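Local coordinates for protein glutaconate CoA-transferase subunit A (Acidaminococcus fermentans, PDB 1POI) that catalyses, as the large subunit of the enzyme, the transfer of coenzyme A from acetyl-CoA to glutaconate or (R)-2-hydroxyglutarate in the fermentation of glutamate, at residues I43-L49 / G64-I70; M108-A112 / V167-V172; V174-H178 / D197-A201; D185-I190 / K226-G231; Y206-E212 / V234-A240. All coordinates share one frame; numbering follows the deposited sequence.

Interaction 1. Residues I43-L49 / G64-I70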
# COMPACT_ATOMS: atom_id res chain seq x y z
N ILE A 43 25.08 4.47 -34.51
CA ILE A 43 24.95 5.86 -34.09
C ILE A 43 26.31 6.28 -33.57
O ILE A 43 26.96 5.50 -32.90
CB ILE A 43 23.87 5.99 -33.05
CG1 ILE A 43 22.53 5.97 -33.78
CG2 ILE A 43 24.06 7.26 -32.24
CD1 ILE A 43 21.39 5.59 -32.93
N THR A 44 26.75 7.49 -33.93
CA THR A 44 28.09 7.92 -33.54
C THR A 44 28.24 9.43 -33.37
O THR A 44 27.29 10.20 -33.54
CB THR A 44 29.10 7.36 -34.58
OG1 THR A 44 30.43 7.88 -34.35
CG2 THR A 44 28.62 7.68 -36.00
N ASP A 45 29.45 9.86 -33.03
CA ASP A 45 29.76 11.27 -32.85
C ASP A 45 28.75 11.94 -31.93
O ASP A 45 28.09 12.92 -32.29
CB ASP A 45 29.87 11.99 -34.22
CG ASP A 45 31.25 11.82 -34.86
OD1 ASP A 45 32.22 12.41 -34.34
OD2 ASP A 45 31.36 11.11 -35.90
N LEU A 46 28.60 11.35 -30.76
CA LEU A 46 27.72 11.82 -29.71
C LEU A 46 28.57 12.60 -28.70
O LEU A 46 29.77 12.35 -28.55
CB LEU A 46 27.13 10.60 -28.99
CG LEU A 46 25.88 9.87 -29.48
CD1 LEU A 46 25.64 10.07 -30.95
CD2 LEU A 46 26.03 8.39 -29.12
N THR A 47 27.95 13.57 -28.05
CA THR A 47 28.62 14.34 -27.01
C THR A 47 27.66 14.17 -25.84
O THR A 47 26.49 13.77 -26.03
CB THR A 47 28.80 15.88 -27.41
OG1 THR A 47 29.90 16.03 -28.31
CG2 THR A 47 29.11 16.74 -26.23
N GLY A 48 28.14 14.40 -24.63
CA GLY A 48 27.28 14.31 -23.48
C GLY A 48 28.02 14.47 -22.18
O GLY A 48 29.26 14.50 -22.14
N LEU A 49 27.25 14.66 -21.11
CA LEU A 49 27.85 14.74 -19.79
C LEU A 49 27.70 13.32 -19.25
O LEU A 49 26.64 12.68 -19.39
CB LEU A 49 27.11 15.71 -18.87
CG LEU A 49 26.50 17.07 -19.26
CD1 LEU A 49 26.49 17.90 -18.02
CD2 LEU A 49 27.28 17.78 -20.34
N GLY A 64 34.20 3.70 -30.01
CA GLY A 64 34.45 4.96 -30.70
C GLY A 64 33.27 5.82 -31.12
O GLY A 64 33.36 6.52 -32.14
N ARG A 65 32.19 5.83 -30.32
CA ARG A 65 31.00 6.63 -30.63
C ARG A 65 30.92 7.99 -29.92
O ARG A 65 29.86 8.62 -29.94
CB ARG A 65 29.71 5.86 -30.30
CG ARG A 65 29.66 4.43 -30.74
CD ARG A 65 29.54 4.25 -32.23
NE ARG A 65 29.57 2.82 -32.56
CZ ARG A 65 28.50 2.11 -32.91
NH1 ARG A 65 27.31 2.69 -32.98
NH2 ARG A 65 28.59 0.81 -33.17
N VAL A 66 32.01 8.49 -29.36
CA VAL A 66 31.93 9.75 -28.64
C VAL A 66 32.94 10.78 -29.15
O VAL A 66 34.16 10.55 -29.13
CB VAL A 66 32.09 9.50 -27.12
CG1 VAL A 66 32.12 10.79 -26.35
CG2 VAL A 66 30.93 8.63 -26.61
N LYS A 67 32.41 11.93 -29.58
CA LYS A 67 33.18 13.04 -30.14
C LYS A 67 33.84 13.83 -29.02
O LYS A 67 35.02 14.13 -29.06
CB LYS A 67 32.24 13.92 -30.97
CG LYS A 67 32.90 14.94 -31.89
CD LYS A 67 31.88 15.70 -32.75
CE LYS A 67 31.05 16.71 -31.94
NZ LYS A 67 30.24 17.66 -32.80
N ALA A 68 33.05 14.14 -28.01
CA ALA A 68 33.52 14.86 -26.83
C ALA A 68 32.74 14.29 -25.66
O ALA A 68 31.53 14.01 -25.78
CB ALA A 68 33.25 16.34 -26.98
N TYR A 69 33.41 14.12 -24.53
CA TYR A 69 32.80 13.55 -23.34
C TYR A 69 33.08 14.47 -22.16
O TYR A 69 34.24 14.85 -21.93
CB TYR A 69 33.44 12.17 -23.12
CG TYR A 69 33.02 11.43 -21.89
CD1 TYR A 69 31.70 11.02 -21.69
CD2 TYR A 69 33.97 11.10 -20.92
CE1 TYR A 69 31.33 10.29 -20.55
CE2 TYR A 69 33.62 10.39 -19.79
CZ TYR A 69 32.31 9.98 -19.61
OH TYR A 69 32.01 9.25 -18.48
N ILE A 70 32.00 14.90 -21.48
CA ILE A 70 32.11 15.81 -20.34
C ILE A 70 32.13 14.89 -19.11
O ILE A 70 31.13 14.24 -18.79
CB ILE A 70 30.93 16.87 -20.29
CG1 ILE A 70 30.65 17.48 -21.68
CG2 ILE A 70 31.28 18.01 -19.33
CD1 ILE A 70 31.85 18.09 -22.38
O HOH W 1 32.93 9.59 -32.91
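The carbonyl oxygen of Ile43 is met by the side chain of Arg65, whose NH1 donates a hydrogen bond of 2.8 Å to Ile43 O. The oxygen sits at the guanidinium edge, 9° out of its plane, while NH1 comes in tilted from the carbonyl plane of Ile43. A bend at chi2 (-71°) turns the arginine chain back over residues 43 and 44 and lays its CD against Thr44 CB. The other end of the guanidinium is taken up by Leu39 O, a bond from NH2, so one side chain bridges the carbonyl of Ile43 and that of Leu39, near the end of helix 32-40. Shortened to an alanine, this position would probably leave both Ile43 O and Leu39 O without their guanidinium donor. Beyond it the backbones pair in parallel: Leu46 N binds Arg65 O at 3.1 Å, Lys67 N binds Leu46 O, and further on Ile70 N reaches Gly48 O at 2.8 Å. Lys67 crosses Asp45 at about a right angle, its CG 3.6 Å from Asp45 OD1, yet its NZ bonds to Asp144 O. At the far end Leu49 CD2 packs on Ile70 CG1 at 3.6 Å. Strand 46-49 thus lies between strands 19-22 and 66-71 of the parallel sheet, with helix 102-114 covering Leu49 and Ile70 and helix 55-62 packing on Val66.

Interaction 2. Residues M108-A112 / V167-V172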
# COMPACT_ATOMS: atom_id res chain seq x y z
N MET A 108 24.58 21.43 -13.44
CA MET A 108 24.40 21.79 -14.85
C MET A 108 23.12 21.23 -15.43
O MET A 108 22.34 21.94 -16.05
CB MET A 108 25.60 21.33 -15.67
CG MET A 108 26.88 22.11 -15.33
SD MET A 108 28.35 21.53 -16.17
CE MET A 108 27.77 21.28 -17.77
N TRP A 109 22.88 19.95 -15.20
CA TRP A 109 21.67 19.33 -15.69
C TRP A 109 20.49 19.94 -14.96
O TRP A 109 19.45 20.22 -15.56
CB TRP A 109 21.71 17.82 -15.42
CG TRP A 109 22.34 16.97 -16.49
CD1 TRP A 109 22.24 17.15 -17.83
CD2 TRP A 109 23.03 15.72 -16.30
NE1 TRP A 109 22.80 16.09 -18.49
CE2 TRP A 109 23.29 15.19 -17.58
CE3 TRP A 109 23.44 14.99 -15.17
CZ2 TRP A 109 23.95 13.97 -17.76
CZ3 TRP A 109 24.09 13.77 -15.37
CH2 TRP A 109 24.34 13.28 -16.65
N HIS A 110 20.63 20.17 -13.65
CA HIS A 110 19.51 20.74 -12.91
C HIS A 110 19.14 22.14 -13.41
O HIS A 110 17.97 22.41 -13.72
CB HIS A 110 19.75 20.69 -11.40
CG HIS A 110 18.52 20.97 -10.59
ND1 HIS A 110 18.52 21.85 -9.53
CD2 HIS A 110 17.25 20.53 -10.72
CE1 HIS A 110 17.29 21.95 -9.05
NE2 HIS A 110 16.50 21.15 -9.75
N ALA A 111 20.14 23.02 -13.50
CA ALA A 111 19.94 24.37 -14.01
C ALA A 111 19.29 24.33 -15.39
O ALA A 111 18.52 25.22 -15.75
CB ALA A 111 21.23 25.08 -14.10
N ALA A 112 19.59 23.30 -16.18
CA ALA A 112 18.98 23.18 -17.51
C ALA A 112 17.49 22.89 -17.38
O ALA A 112 16.66 23.52 -18.02
CB ALA A 112 19.67 22.09 -18.33
N VAL A 167 29.21 28.67 -15.23
CA VAL A 167 29.29 27.48 -16.06
C VAL A 167 28.15 27.45 -17.07
O VAL A 167 27.00 27.72 -16.74
CB VAL A 167 29.26 26.21 -15.14
CG1 VAL A 167 28.89 25.00 -15.90
CG2 VAL A 167 30.61 25.99 -14.53
N PRO A 168 28.45 27.09 -18.33
CA PRO A 168 27.40 27.03 -19.35
C PRO A 168 26.39 25.94 -19.08
O PRO A 168 26.78 24.81 -18.78
CB PRO A 168 28.19 26.69 -20.62
CG PRO A 168 29.58 27.14 -20.32
CD PRO A 168 29.75 26.70 -18.90
N VAL A 169 25.11 26.27 -19.20
CA VAL A 169 24.03 25.29 -19.02
C VAL A 169 23.98 24.47 -20.32
O VAL A 169 23.89 25.03 -21.41
CB VAL A 169 22.70 26.03 -18.77
CG1 VAL A 169 21.54 25.11 -18.94
CG2 VAL A 169 22.68 26.57 -17.38
N PRO A 170 24.06 23.15 -20.23
CA PRO A 170 24.04 22.28 -21.40
C PRO A 170 22.69 22.16 -22.11
O PRO A 170 21.65 22.25 -21.47
CB PRO A 170 24.50 20.95 -20.83
CG PRO A 170 23.83 20.93 -19.50
CD PRO A 170 24.07 22.35 -18.99
N GLN A 171 22.71 21.95 -23.43
CA GLN A 171 21.51 21.79 -24.24
C GLN A 171 21.45 20.34 -24.70
O GLN A 171 22.14 19.93 -25.62
CB GLN A 171 21.56 22.73 -25.44
CG GLN A 171 21.66 24.18 -25.02
CD GLN A 171 21.47 25.13 -26.17
OE1 GLN A 171 20.37 25.27 -26.71
NE2 GLN A 171 22.56 25.79 -26.57
N VAL A 172 20.59 19.58 -24.05
CA VAL A 172 20.48 18.18 -24.31
C VAL A 172 19.45 17.83 -25.38
O VAL A 172 18.25 18.10 -25.22
CB VAL A 172 20.17 17.45 -22.96
CG1 VAL A 172 20.17 15.94 -23.15
CG2 VAL A 172 21.20 17.87 -21.90
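The indole of Trp109 turns an edge to Val172, whose CG2 lies near the ring plane, 4.2 Å from Trp109 NE1, and Pro170 CG approaches the same five-membered ring obliquely at Trp109 CD1. Leu49, Ala21 and Ile200 pack on the indole, so Trp109 is wedged between strands 19-22 and 46-49 and helix 197-203. The pyrrolidine ring of Pro170 lies against the helix backbone: its CD comes to 3.4 Å from Met108 O and 3.8 Å from Met108 CB. That carbonyl remains in the helical bonding pattern, receiving Ala112 N, and the proline merely covers it with methylene groups.

Met108 makes the other half of the contact. With CG beside its own backbone N (chi1 -68°) and chi2 extended, the chain runs out until SD lies 3.5 Å from Val167 CG1, crossing that valine at about a right angle; the bend at chi3 (43°) then brings CE near Pro168 O. Cutting the chain back to an alanine is likely to open a gap beside Val167 CG1, while the CB and carbonyl that meet Pro170 would stay. Val169 straddles the next turn of the helix, CG1 touching Ala112 CB at 3.6 Å and CG2 touching Ala111 CB at 3.9 Å. No hydrogen bond joins the two segments.

Helix 102-114 is packed on the chain that leaves strand 162-168 of the small antiparallel sheet and leads to strand 174-179, with strands 19-22 and 46-49 along one flank and helix 197-203 beside Trp109 and Ala112.

Interaction 3. Residues V174-H178 / D197-A201; sequences VAIIH and DVDIA
Ile177 and Ile200 slide past each other in opposite directions, one rising from strand 174-178 and the other reaching back from helix 197-201, and they meet where Ile177 CG2 lies 3.8 Å from Ile200 CD1. In both isoleucines CG1 stands between the backbone N and the carbonyl carbon (chi1 73° and 68°), the crowded position. In Ile177 this sends the CG1 branch out to the helix, with CD1 near Asp197 O at 3.7 Å and Ala201 CB at 4.2 Å, and leaves CG2 to face the other isoleucine.

Ile200 CG1 also lies 4.1 Å from the CB of Ala175, two residues back along the strand. At the other end of the contact the carboxylate of Asp197 lies alongside Ile177, its OD2 3.5 Å from Ile177 CB. This is a van der Waals contact: the polar partners of Asp197 are Gly24 N, bonded to OD1, and Arg29, in a salt bridge with OD2, which probably keep the aspartate ionised although it is buried.

No hydrogen bond crosses between the segments, and the axes of segments 174-178 and 197-201 run 148° apart, 8.1 Å at their closest. Strand 174-179 and strand 206-211 are parallel neighbours in the sheet, and helix 197-203 lies between them in the chain and packs on one face. This is the geometry of a beta-alpha-beta crossover, the recurring unit of an open alpha/beta sheet, consistent with the Rossmann-like clan to which the CoA-transferase family belongs.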
# COMPACT_ATOMS: atom_id res chain seq x y z
N VAL A 174 18.74 14.56 -26.72
CA VAL A 174 18.00 13.36 -26.30
C VAL A 174 18.38 12.94 -24.87
O VAL A 174 19.55 13.02 -24.44
CB VAL A 174 18.28 12.12 -27.18
CG1 VAL A 174 17.10 11.18 -27.16
CG2 VAL A 174 18.62 12.52 -28.58
N ALA A 175 17.37 12.49 -24.13
CA ALA A 175 17.56 12.00 -22.78
C ALA A 175 17.03 10.58 -22.78
O ALA A 175 15.93 10.32 -23.33
CB ALA A 175 16.79 12.83 -21.82
N ILE A 176 17.83 9.64 -22.27
CA ILE A 176 17.40 8.24 -22.21
C ILE A 176 17.47 7.77 -20.77
O ILE A 176 18.54 7.86 -20.14
CB ILE A 176 18.25 7.32 -23.12
CG1 ILE A 176 18.12 7.80 -24.58
CG2 ILE A 176 17.77 5.88 -23.01
CD1 ILE A 176 19.24 7.37 -25.50
N ILE A 177 16.32 7.37 -20.22
CA ILE A 177 16.22 6.90 -18.83
C ILE A 177 15.41 5.58 -18.69
O ILE A 177 14.51 5.28 -19.50
CB ILE A 177 15.60 8.00 -17.89
CG1 ILE A 177 14.11 8.15 -18.13
CG2 ILE A 177 16.32 9.33 -18.04
CD1 ILE A 177 13.51 9.31 -17.36
N HIS A 178 15.71 4.81 -17.65
CA HIS A 178 15.01 3.55 -17.43
C HIS A 178 14.14 3.61 -16.16
O HIS A 178 14.63 3.91 -15.08
CB HIS A 178 16.00 2.40 -17.33
CG HIS A 178 15.34 1.06 -17.29
ND1 HIS A 178 14.71 0.53 -18.39
CD2 HIS A 178 15.07 0.23 -16.26
CE1 HIS A 178 14.06 -0.57 -18.03
NE2 HIS A 178 14.26 -0.76 -16.74
N ASP A 197 17.71 11.67 -13.55
CA ASP A 197 16.65 11.29 -14.46
C ASP A 197 15.51 12.23 -14.79
O ASP A 197 15.15 12.32 -15.95
CB ASP A 197 16.12 9.91 -14.08
CG ASP A 197 17.15 8.85 -14.29
OD1 ASP A 197 18.35 9.14 -14.16
OD2 ASP A 197 16.75 7.71 -14.57
N VAL A 198 14.95 12.92 -13.79
CA VAL A 198 13.83 13.84 -14.05
C VAL A 198 14.29 15.16 -14.71
O VAL A 198 13.62 15.71 -15.59
CB VAL A 198 13.02 14.09 -12.75
CG1 VAL A 198 11.83 14.99 -13.02
CG2 VAL A 198 12.50 12.76 -12.22
N ASP A 199 15.47 15.64 -14.29
CA ASP A 199 16.07 16.84 -14.84
C ASP A 199 16.29 16.66 -16.35
O ASP A 199 15.79 17.44 -17.15
CB ASP A 199 17.44 17.08 -14.20
CG ASP A 199 17.37 17.80 -12.86
OD1 ASP A 199 16.30 18.34 -12.46
OD2 ASP A 199 18.43 17.86 -12.21
N ILE A 200 17.05 15.65 -16.74
CA ILE A 200 17.33 15.41 -18.15
C ILE A 200 16.11 15.07 -19.02
O ILE A 200 16.19 15.16 -20.25
CB ILE A 200 18.48 14.37 -18.34
CG1 ILE A 200 18.06 12.96 -17.90
CG2 ILE A 200 19.65 14.80 -17.52
CD1 ILE A 200 19.09 11.87 -18.17
N ALA A 201 14.98 14.69 -18.41
CA ALA A 201 13.75 14.41 -19.19
C ALA A 201 12.93 15.70 -19.33
O ALA A 201 11.90 15.72 -19.99
CB ALA A 201 12.89 13.34 -18.52

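Interaction 4. Residues D185-I190 / K226-G231; sequences DGTVRI and KNDIPG
Residues 185-190 and 226-231 run roughly antiparallel, with Val188 and Ile229 paired by a bond of 3.1 Å from Val188 N to Ile229 O. Their side chains lie side by side, Val188 CB to Ile229 CB 4.0 Å. Arg189, its chain extended from CG to NE, donates from NE to Asn227 OD1 at 3.0 Å, almost straight along the C=O axis. Guanidinium and amide are nearly coplanar, 26° apart, and Lys226 CD lies over one guanidinium face, 4.1 Å above the plane. The like-charged end of Lys226 is turned to Asp223. Val188 O takes Asp228 N at 2.8 Å and, weakly, Ile229 N, so two residues face one and the pairing is a classic beta bulge. On the bulged side the Asp228 carboxylate reaches across to Ile190, two residues beyond Val188: Ile190 N binds Asp228 OD1 at 3.0 Å, meeting it from above the carboxylate plane. The other oxygen, OD2, forms a salt bridge with Lys194. At the start of the segment an Asx turn sets the loop: Asp185 OD1 accepts from Thr187 N, while OD2 forms a salt bridge with Arg221. Gly231 CA lies 3.1 Å from Asp185 O, where a CB on Gly231 would clash, and one on Gly186 would run into Gly231 O. Asn227 ND2 bonds to Ile220 O and to the backbone of the chain of another protein in the assembly, and Pro230 packs on an aromatic side chain there.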
# COMPACT_ATOMS: atom_id res chain seq x y z
N ASP A 185 0.80 7.22 -22.51
CA ASP A 185 0.92 8.64 -22.79
C ASP A 185 2.21 9.24 -22.29
O ASP A 185 2.37 10.46 -22.31
CB ASP A 185 -0.27 9.44 -22.25
CG ASP A 185 -0.31 9.53 -20.72
OD1 ASP A 185 0.72 9.44 -20.03
OD2 ASP A 185 -1.43 9.73 -20.21
N GLY A 186 3.10 8.40 -21.78
CA GLY A 186 4.38 8.91 -21.31
C GLY A 186 4.53 9.19 -19.83
O GLY A 186 5.62 9.59 -19.41
N THR A 187 3.46 9.04 -19.04
CA THR A 187 3.61 9.27 -17.60
C THR A 187 4.57 8.18 -17.07
O THR A 187 4.36 6.97 -17.29
CB THR A 187 2.27 9.20 -16.85
OG1 THR A 187 1.24 9.82 -17.64
CG2 THR A 187 2.38 9.95 -15.55
N VAL A 188 5.60 8.64 -16.36
CA VAL A 188 6.66 7.80 -15.83
C VAL A 188 6.77 7.73 -14.31
O VAL A 188 6.78 8.76 -13.62
CB VAL A 188 8.01 8.27 -16.39
CG1 VAL A 188 9.18 7.55 -15.73
CG2 VAL A 188 8.02 8.08 -17.88
N ARG A 189 6.91 6.49 -13.81
CA ARG A 189 7.04 6.18 -12.38
C ARG A 189 8.42 5.56 -12.12
O ARG A 189 8.69 4.46 -12.60
CB ARG A 189 5.99 5.14 -11.97
CG ARG A 189 4.95 5.61 -10.98
CD ARG A 189 3.89 4.53 -10.77
NE ARG A 189 2.58 5.09 -10.42
CZ ARG A 189 1.55 4.39 -9.96
NH1 ARG A 189 1.64 3.07 -9.77
NH2 ARG A 189 0.38 4.99 -9.76
N ILE A 190 9.27 6.27 -11.39
CA ILE A 190 10.59 5.77 -11.01
C ILE A 190 10.62 5.54 -9.47
O ILE A 190 10.64 6.51 -8.70
CB ILE A 190 11.68 6.81 -11.29
CG1 ILE A 190 11.76 7.15 -12.78
CG2 ILE A 190 13.03 6.31 -10.75
CD1 ILE A 190 12.82 8.22 -13.08
N LYS A 226 2.81 9.05 -6.89
CA LYS A 226 3.92 8.19 -7.29
C LYS A 226 4.53 8.54 -8.65
O LYS A 226 5.58 7.99 -9.02
CB LYS A 226 3.45 6.74 -7.30
CG LYS A 226 3.22 6.16 -5.93
CD LYS A 226 2.15 5.07 -5.99
CE LYS A 226 2.13 4.18 -4.74
NZ LYS A 226 2.04 4.93 -3.44
N ASN A 227 3.91 9.43 -9.41
CA ASN A 227 4.44 9.76 -10.73
C ASN A 227 5.57 10.79 -10.66
O ASN A 227 5.50 11.75 -9.88
CB ASN A 227 3.29 10.17 -11.62
CG ASN A 227 2.14 9.17 -11.55
OD1 ASN A 227 2.34 8.02 -11.19
ND2 ASN A 227 0.95 9.61 -11.87
N ASP A 228 6.62 10.58 -11.45
CA ASP A 228 7.76 11.48 -11.42
C ASP A 228 7.93 12.40 -12.65
O ASP A 228 8.70 13.38 -12.60
CB ASP A 228 9.03 10.66 -11.24
CG ASP A 228 9.03 9.87 -9.96
OD1 ASP A 228 8.46 8.77 -9.92
OD2 ASP A 228 9.62 10.36 -9.00
N ILE A 229 7.28 12.02 -13.75
CA ILE A 229 7.34 12.79 -14.99
C ILE A 229 5.99 12.74 -15.69
O ILE A 229 5.35 11.68 -15.75
CB ILE A 229 8.42 12.26 -15.95
CG1 ILE A 229 9.79 12.28 -15.29
CG2 ILE A 229 8.50 13.17 -17.20
CD1 ILE A 229 10.73 11.31 -15.94
N PRO A 230 5.50 13.91 -16.17
CA PRO A 230 4.22 14.08 -16.88
C PRO A 230 4.42 13.62 -18.31
O PRO A 230 5.49 13.86 -18.87
CB PRO A 230 4.03 15.59 -16.89
CG PRO A 230 5.07 16.13 -15.93
CD PRO A 230 6.19 15.20 -16.03
N GLY A 231 3.39 13.04 -18.90
CA GLY A 231 3.48 12.56 -20.27
C GLY A 231 4.11 13.53 -21.26
O GLY A 231 4.97 13.13 -22.05
O HOH W 2 0.91 13.17 -17.45

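Interaction 5. Residues Y206-E212 / V234-A240; sequences YTIVTCE and VDAVVLA
Val209 CG1 stands between the backbone N and carbonyl carbon of its residue (chi1 64°), and from there Val209 CG1 packs at 3.5 Å on Val237 CG2 and at 3.6 Å on Val234 CG1. Val209 and Val237 lie side by side and point the same way. Cys211, on the same face, has a similar first torsion (69°), which lays SG near Val238 O and Val237 CG1. Leu239 carries CD1 over the end of the neighbouring strand, against Glu212 O and Cys211 O. On the opposite face Ile208 CG2 touches Ala236 CB at 3.9 Å, and Thr210 OG1 is bonded to His178 ND1 from within the strand.

Asp235 ends the pairing on one side. Its OD2 accepts from Thr207 N at 3.0 Å by the anti lone pair, close to Tyr206 CA, and the tyrosine ring stands obliquely to the carboxylate. Thr207 O meanwhile holds two donors, Ala236 N and Asp235 N, both in the carbonyl plane. From there the parallel strands exchange regular bonds: Val209 N to Ala236 O at 2.8 Å, Val238 N to Val209 O, Cys211 N to Val238 O, then Ala240 N to Cys211 O at 2.8 Å.

Strand 236-239 is the last of the parallel sheet within this chain, and Glu212 follows the end of its partner, with OE2 bonded to Tyr253 and His178. The contact thus joins backbone bonding to branched apolar packing on both faces, while carboxylates stand at both ends, Asp235 and Glu212, and Asp235 substitutes a carboxylate oxygen for a backbone acceptor at Thr207 N.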
# COMPACT_ATOMS: atom_id res chain seq x y z
N TYR A 206 14.16 15.83 -26.85
CA TYR A 206 13.49 14.54 -27.07
C TYR A 206 13.81 13.63 -25.90
O TYR A 206 14.96 13.60 -25.44
CB TYR A 206 13.99 13.88 -28.36
CG TYR A 206 13.59 14.62 -29.60
CD1 TYR A 206 12.29 14.55 -30.08
CD2 TYR A 206 14.51 15.43 -30.28
CE1 TYR A 206 11.89 15.28 -31.19
CE2 TYR A 206 14.13 16.17 -31.39
CZ TYR A 206 12.82 16.10 -31.84
OH TYR A 206 12.41 16.87 -32.91
N THR A 207 12.81 12.89 -25.40
CA THR A 207 13.04 11.97 -24.28
C THR A 207 12.55 10.56 -24.55
O THR A 207 11.39 10.36 -24.96
CB THR A 207 12.39 12.45 -22.96
OG1 THR A 207 13.04 13.64 -22.50
CG2 THR A 207 12.55 11.38 -21.87
N ILE A 208 13.43 9.59 -24.34
CA ILE A 208 13.06 8.18 -24.53
C ILE A 208 13.07 7.49 -23.16
O ILE A 208 14.07 7.59 -22.40
CB ILE A 208 14.01 7.44 -25.51
CG1 ILE A 208 14.07 8.18 -26.85
CG2 ILE A 208 13.47 6.01 -25.76
CD1 ILE A 208 15.29 7.88 -27.66
N VAL A 209 11.97 6.82 -22.85
CA VAL A 209 11.86 6.12 -21.58
C VAL A 209 11.71 4.60 -21.74
O VAL A 209 10.75 4.11 -22.35
CB VAL A 209 10.66 6.70 -20.73
CG1 VAL A 209 9.34 6.45 -21.45
CG2 VAL A 209 10.60 6.07 -19.34
N THR A 210 12.72 3.84 -21.31
CA THR A 210 12.58 2.37 -21.36
C THR A 210 12.00 2.00 -19.99
O THR A 210 12.46 2.54 -18.96
CB THR A 210 13.90 1.63 -21.59
OG1 THR A 210 14.90 2.13 -20.70
CG2 THR A 210 14.37 1.78 -23.03
N CYS A 211 10.99 1.14 -19.97
CA CYS A 211 10.36 0.76 -18.72
C CYS A 211 10.12 -0.76 -18.55
O CYS A 211 9.92 -1.48 -19.52
CB CYS A 211 9.05 1.51 -18.63
SG CYS A 211 7.89 0.92 -19.81
N GLU A 212 10.10 -1.23 -17.31
CA GLU A 212 9.89 -2.64 -16.99
C GLU A 212 8.49 -3.04 -17.33
O GLU A 212 8.23 -4.19 -17.66
CB GLU A 212 10.12 -2.86 -15.50
CG GLU A 212 11.50 -2.52 -15.03
CD GLU A 212 12.51 -3.57 -15.44
OE1 GLU A 212 12.10 -4.68 -15.80
OE2 GLU A 212 13.72 -3.29 -15.39
N VAL A 234 7.68 13.33 -22.34
CA VAL A 234 8.10 12.04 -22.86
C VAL A 234 7.62 11.75 -24.29
O VAL A 234 6.42 11.79 -24.57
CB VAL A 234 7.59 10.95 -21.89
CG1 VAL A 234 7.74 9.56 -22.49
CG2 VAL A 234 8.31 11.07 -20.56
N ASP A 235 8.56 11.37 -25.17
CA ASP A 235 8.24 11.06 -26.57
C ASP A 235 8.10 9.60 -26.95
O ASP A 235 7.20 9.25 -27.71
CB ASP A 235 9.27 11.70 -27.48
CG ASP A 235 9.29 13.15 -27.31
OD1 ASP A 235 8.31 13.76 -27.81
OD2 ASP A 235 10.22 13.66 -26.65
N ALA A 236 9.04 8.77 -26.49
CA ALA A 236 9.02 7.32 -26.78
C ALA A 236 9.01 6.45 -25.51
O ALA A 236 9.89 6.58 -24.65
CB ALA A 236 10.22 6.92 -27.65
N VAL A 237 8.00 5.59 -25.40
CA VAL A 237 7.86 4.64 -24.29
C VAL A 237 8.13 3.26 -24.85
O VAL A 237 7.45 2.82 -25.79
CB VAL A 237 6.43 4.63 -23.66
CG1 VAL A 237 6.31 3.47 -22.71
CG2 VAL A 237 6.17 5.90 -22.89
N VAL A 238 9.12 2.57 -24.29
CA VAL A 238 9.49 1.23 -24.75
C VAL A 238 9.49 0.18 -23.63
O VAL A 238 10.16 0.35 -22.60
CB VAL A 238 10.92 1.25 -25.40
CG1 VAL A 238 11.23 -0.09 -26.02
CG2 VAL A 238 11.05 2.36 -26.42
N LEU A 239 8.76 -0.91 -23.82
CA LEU A 239 8.72 -1.99 -22.81
C LEU A 239 10.01 -2.79 -22.88
O LEU A 239 10.29 -3.42 -23.87
CB LEU A 239 7.52 -2.91 -23.07
CG LEU A 239 7.18 -3.96 -21.99
CD1 LEU A 239 7.21 -3.34 -20.61
CD2 LEU A 239 5.80 -4.57 -22.24
N ALA A 240 10.84 -2.69 -21.85
CA ALA A 240 12.09 -3.42 -21.81
C ALA A 240 12.43 -4.00 -20.43
O ALA A 240 13.13 -3.35 -19.64
CB ALA A 240 13.20 -2.56 -22.28

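Along the chain interaction 1 closes before interaction 2 opens, and both precede the rest; interactions 3 and 4 alternate their segments, as do 4 and 5. Interactions 1, 3 and 5 share the seven-stranded parallel sheet, interaction 1 in its first half and 3 and 5 in its second, where strands 174-179 and 206-211 are neighbours. Centres of 1 and 4 are about 28 Å apart, whereas those of 3 and 5 lie about 10 Å apart. Interaction 2 touches 1 through Leu49 and 3 through Trp109 and Ile200, so helix 102-114 packs against both the sheet and helix 197-203. Interaction 4 packs on 3 and 5, against helix 197-203 and one face of the sheet.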